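Local coordinates for fiber protein (Human adenovirus 16, PDB 3CNC) that forms the receptor-binding knob at the tip of the trimeric adenovirus fiber and probably attaches the virus to CD46 on host cells, at residues N83-N96 / G182-E196. Numbering follows the deposited sequence.
Sequences NNQVTIDVNLAFDN and GMAYAMNFSWSLNAE
Phe94 O accepts two backbone donors: Ala184 N at 2.8 Å, lying in the carbonyl plane, and Tyr185 N, 38° out of that plane. This is a classic beta bulge, Ala184 and Tyr185 both facing Phe94. Beyond it the strands run nearly antiparallel, in unbroken register from Phe94-Tyr185 to Gln85-Asn194. At Leu92 the ladder bond to Met187 O is weak, bent to 128° at the hydrogen, and Asn188 OD1 supplements it, accepting from Leu92 N at 3.3 Å. With CG beside its own backbone N (chi1 -59°), the end of Asn188 comes nearer the partner strand than its CB direction suggests, and OD1 takes the Leu92 N-H.

The apolar face includes Val86, Ile88, Val90, Leu92, Phe94, Tyr185, Met187, Phe189, Trp191 and Leu193. Val90 CG2 meets the rim of the indole, 3.6 Å from Trp191 CZ3. Leu92 and Met187 run alongside each other, Leu92 CD2 3.6 Å from Met187 CE. On the other face, Ala93 CB packs 3.6 Å from Met183 SD.

Strand 85-94 borders a four-stranded antiparallel sheet of the knob's beta sandwich, and 185-194 continues it to strand 165-174. The apolar face packs on strands 51-60 and 63-72 of the other sheet, with Leu55 touching Leu92, Met187 and Phe189, and Leu70 against Ile88 and Trp191.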
# COMPACT_ATOMS: atom_id res chain seq x y z
N ASN A 83 6.35 -25.48 13.35
CA ASN A 83 5.04 -25.56 14.00
C ASN A 83 4.03 -24.95 13.03
O ASN A 83 4.41 -24.16 12.17
CB ASN A 83 5.03 -24.75 15.30
CG ASN A 83 6.15 -25.14 16.24
OD1 ASN A 83 6.21 -26.28 16.70
ND2 ASN A 83 7.05 -24.20 16.52
N ASN A 84 2.76 -25.30 13.17
CA ASN A 84 1.74 -24.78 12.26
C ASN A 84 1.02 -23.53 12.78
O ASN A 84 0.25 -22.91 12.04
CB ASN A 84 0.70 -25.86 11.96
CG ASN A 84 -0.19 -26.17 13.15
OD1 ASN A 84 -1.35 -26.53 12.99
ND2 ASN A 84 0.37 -26.03 14.36
N GLN A 85 1.26 -23.19 14.04
CA GLN A 85 0.63 -22.01 14.63
C GLN A 85 1.67 -21.20 15.38
O GLN A 85 2.15 -21.61 16.43
CB GLN A 85 -0.49 -22.44 15.58
CG GLN A 85 -1.67 -23.06 14.85
CD GLN A 85 -2.79 -23.46 15.79
OE1 GLN A 85 -3.22 -22.67 16.63
NE2 GLN A 85 -3.27 -24.69 15.65
N VAL A 86 2.03 -20.06 14.81
CA VAL A 86 3.05 -19.20 15.41
C VAL A 86 2.66 -17.73 15.36
O VAL A 86 1.95 -17.28 14.46
CB VAL A 86 4.40 -19.36 14.69
CG1 VAL A 86 5.49 -18.64 15.47
CG2 VAL A 86 4.74 -20.83 14.52
N THR A 87 3.14 -16.97 16.34
CA THR A 87 2.87 -15.55 16.38
C THR A 87 4.15 -14.87 16.78
O THR A 87 4.70 -15.15 17.84
CB THR A 87 1.76 -15.18 17.40
OG1 THR A 87 0.51 -15.73 16.98
CG2 THR A 87 1.63 -13.67 17.51
N ILE A 88 4.64 -14.00 15.90
CA ILE A 88 5.86 -13.25 16.14
C ILE A 88 5.51 -11.80 16.48
O ILE A 88 4.65 -11.19 15.86
CB ILE A 88 6.75 -13.28 14.89
CG1 ILE A 88 7.04 -14.74 14.53
CG2 ILE A 88 8.02 -12.47 15.13
CD1 ILE A 88 7.66 -14.90 13.18
N ASP A 89 6.20 -11.26 17.48
CA ASP A 89 5.95 -9.89 17.91
C ASP A 89 7.20 -9.07 17.91
O ASP A 89 8.26 -9.54 18.30
CB ASP A 89 5.38 -9.86 19.33
CG ASP A 89 3.92 -10.25 19.39
OD1 ASP A 89 3.09 -9.54 18.79
OD2 ASP A 89 3.61 -11.26 20.05
N VAL A 90 7.06 -7.83 17.48
CA VAL A 90 8.16 -6.89 17.49
C VAL A 90 7.49 -5.65 18.06
O VAL A 90 6.59 -5.08 17.45
CB VAL A 90 8.69 -6.61 16.08
CG1 VAL A 90 9.67 -5.45 16.12
CG2 VAL A 90 9.37 -7.85 15.52
N ASN A 91 7.91 -5.26 19.26
CA ASN A 91 7.32 -4.09 19.89
C ASN A 91 8.31 -2.95 19.86
O ASN A 91 9.51 -3.15 20.07
CB ASN A 91 6.93 -4.43 21.34
CG ASN A 91 6.18 -5.75 21.45
OD1 ASN A 91 5.19 -5.98 20.75
ND2 ASN A 91 6.66 -6.62 22.34
N LEU A 92 7.82 -1.75 19.58
CA LEU A 92 8.66 -0.56 19.50
C LEU A 92 8.12 0.55 20.41
O LEU A 92 6.95 0.94 20.31
CB LEU A 92 8.72 -0.06 18.06
CG LEU A 92 9.80 -0.59 17.10
CD1 LEU A 92 9.99 -2.07 17.26
CD2 LEU A 92 9.40 -0.24 15.67
N ALA A 93 8.98 1.04 21.30
CA ALA A 93 8.59 2.11 22.22
C ALA A 93 9.56 3.28 22.03
O ALA A 93 10.77 3.09 22.02
CB ALA A 93 8.63 1.61 23.66
N PHE A 94 9.01 4.48 21.87
CA PHE A 94 9.84 5.66 21.65
C PHE A 94 9.63 6.70 22.75
O PHE A 94 8.58 6.75 23.37
CB PHE A 94 9.51 6.30 20.28
CG PHE A 94 9.37 5.31 19.14
CD1 PHE A 94 8.26 4.48 19.04
CD2 PHE A 94 10.35 5.23 18.15
CE1 PHE A 94 8.12 3.57 17.97
CE2 PHE A 94 10.22 4.32 17.08
CZ PHE A 94 9.11 3.50 16.99
N ASP A 95 10.64 7.54 22.98
CA ASP A 95 10.52 8.58 24.00
C ASP A 95 9.86 9.82 23.37
O ASP A 95 9.39 9.77 22.23
CB ASP A 95 11.89 8.93 24.58
CG ASP A 95 12.84 9.49 23.54
OD1 ASP A 95 12.42 9.70 22.39
OD2 ASP A 95 14.02 9.71 23.87
N ASN A 96 9.84 10.94 24.09
CA ASN A 96 9.22 12.15 23.57
C ASN A 96 9.87 12.77 22.34
O ASN A 96 9.33 13.71 21.77
CB ASN A 96 9.10 13.21 24.68
CG ASN A 96 10.43 13.57 25.29
OD1 ASN A 96 10.49 14.25 26.31
ND2 ASN A 96 11.52 13.13 24.66
N GLY A 182 8.89 7.34 30.74
CA GLY A 182 9.53 8.10 29.67
C GLY A 182 9.06 7.80 28.26
O GLY A 182 9.58 8.36 27.30
N MET A 183 8.07 6.93 28.13
CA MET A 183 7.55 6.52 26.84
C MET A 183 6.50 7.48 26.30
O MET A 183 5.59 7.85 27.02
CB MET A 183 6.96 5.12 26.96
CG MET A 183 6.60 4.48 25.66
SD MET A 183 6.16 2.78 25.98
CE MET A 183 4.96 2.43 24.69
N ALA A 184 6.63 7.86 25.03
CA ALA A 184 5.69 8.78 24.40
C ALA A 184 4.94 8.18 23.21
O ALA A 184 3.83 8.61 22.88
CB ALA A 184 6.43 10.04 23.95
N TYR A 185 5.53 7.18 22.56
CA TYR A 185 4.89 6.54 21.41
C TYR A 185 5.12 5.06 21.37
O TYR A 185 6.09 4.55 21.93
CB TYR A 185 5.42 7.14 20.11
CG TYR A 185 5.37 8.64 20.09
CD1 TYR A 185 6.45 9.39 20.55
CD2 TYR A 185 4.21 9.31 19.69
CE1 TYR A 185 6.38 10.78 20.60
CE2 TYR A 185 4.13 10.70 19.75
CZ TYR A 185 5.22 11.42 20.20
OH TYR A 185 5.13 12.79 20.26
N ALA A 186 4.22 4.36 20.69
CA ALA A 186 4.34 2.92 20.56
C ALA A 186 3.95 2.47 19.16
O ALA A 186 3.05 3.04 18.54
CB ALA A 186 3.45 2.20 21.59
N MET A 187 4.63 1.43 18.69
CA MET A 187 4.36 0.86 17.37
C MET A 187 4.65 -0.64 17.46
O MET A 187 5.81 -1.03 17.53
CB MET A 187 5.24 1.53 16.32
CG MET A 187 4.95 1.11 14.89
SD MET A 187 5.72 2.23 13.70
CE MET A 187 7.19 1.42 13.37
N ASN A 188 3.62 -1.46 17.46
CA ASN A 188 3.82 -2.91 17.55
C ASN A 188 3.39 -3.67 16.31
O ASN A 188 2.37 -3.35 15.69
CB ASN A 188 3.07 -3.48 18.76
CG ASN A 188 3.53 -2.87 20.06
OD1 ASN A 188 4.61 -2.28 20.13
ND2 ASN A 188 2.72 -3.01 21.10
N PHE A 189 4.18 -4.67 15.96
CA PHE A 189 3.87 -5.50 14.81
C PHE A 189 3.84 -6.94 15.27
O PHE A 189 4.61 -7.34 16.15
CB PHE A 189 4.95 -5.38 13.73
CG PHE A 189 5.20 -3.98 13.27
CD1 PHE A 189 6.04 -3.15 13.98
CD2 PHE A 189 4.61 -3.52 12.10
CE1 PHE A 189 6.30 -1.85 13.54
CE2 PHE A 189 4.87 -2.22 11.63
CZ PHE A 189 5.71 -1.39 12.35
N SER A 190 2.92 -7.71 14.70
CA SER A 190 2.83 -9.12 14.99
C SER A 190 2.41 -9.84 13.71
O SER A 190 1.55 -9.36 12.97
CB SER A 190 1.81 -9.41 16.12
OG SER A 190 0.47 -9.19 15.73
N TRP A 191 3.08 -10.95 13.43
CA TRP A 191 2.81 -11.77 12.25
C TRP A 191 2.19 -13.06 12.77
O TRP A 191 2.69 -13.63 13.73
CB TRP A 191 4.10 -12.12 11.52
CG TRP A 191 4.78 -10.97 10.87
CD1 TRP A 191 4.82 -10.69 9.54
CD2 TRP A 191 5.61 -9.99 11.51
NE1 TRP A 191 5.62 -9.60 9.31
CE2 TRP A 191 6.12 -9.15 10.50
CE3 TRP A 191 5.97 -9.74 12.85
CZ2 TRP A 191 6.98 -8.07 10.77
CZ3 TRP A 191 6.82 -8.67 13.13
CH2 TRP A 191 7.32 -7.85 12.09
N SER A 192 1.13 -13.52 12.13
CA SER A 192 0.49 -14.73 12.60
C SER A 192 0.40 -15.84 11.55
O SER A 192 -0.15 -15.65 10.47
CB SER A 192 -0.92 -14.40 13.10
OG SER A 192 -1.58 -15.57 13.53
N LEU A 193 0.97 -16.99 11.90
CA LEU A 193 0.95 -18.16 11.04
C LEU A 193 -0.04 -19.14 11.63
O LEU A 193 0.16 -19.62 12.74
CB LEU A 193 2.33 -18.82 10.98
CG LEU A 193 2.39 -20.17 10.26
CD1 LEU A 193 2.04 -19.99 8.79
CD2 LEU A 193 3.79 -20.78 10.41
N ASN A 194 -1.11 -19.44 10.90
CA ASN A 194 -2.12 -20.38 11.37
C ASN A 194 -2.50 -21.31 10.21
O ASN A 194 -3.56 -21.15 9.58
CB ASN A 194 -3.35 -19.64 11.88
CG ASN A 194 -4.40 -20.57 12.46
OD1 ASN A 194 -4.10 -21.39 13.33
ND2 ASN A 194 -5.63 -20.45 11.98
N ALA A 195 -1.66 -22.29 9.93
CA ALA A 195 -1.91 -23.20 8.83
C ALA A 195 -2.22 -24.64 9.22
O ALA A 195 -2.13 -25.02 10.39
CB ALA A 195 -0.73 -23.17 7.89
N GLU A 196 -2.59 -25.43 8.22
CA GLU A 196 -2.91 -26.84 8.39
C GLU A 196 -1.72 -27.58 8.97
O GLU A 196 -1.81 -28.21 10.03
CB GLU A 196 -3.28 -27.47 7.05
CG GLU A 196 -4.60 -26.98 6.48
CD GLU A 196 -5.80 -27.60 7.18
OE1 GLU A 196 -5.88 -27.52 8.42
OE2 GLU A 196 -6.67 -28.16 6.48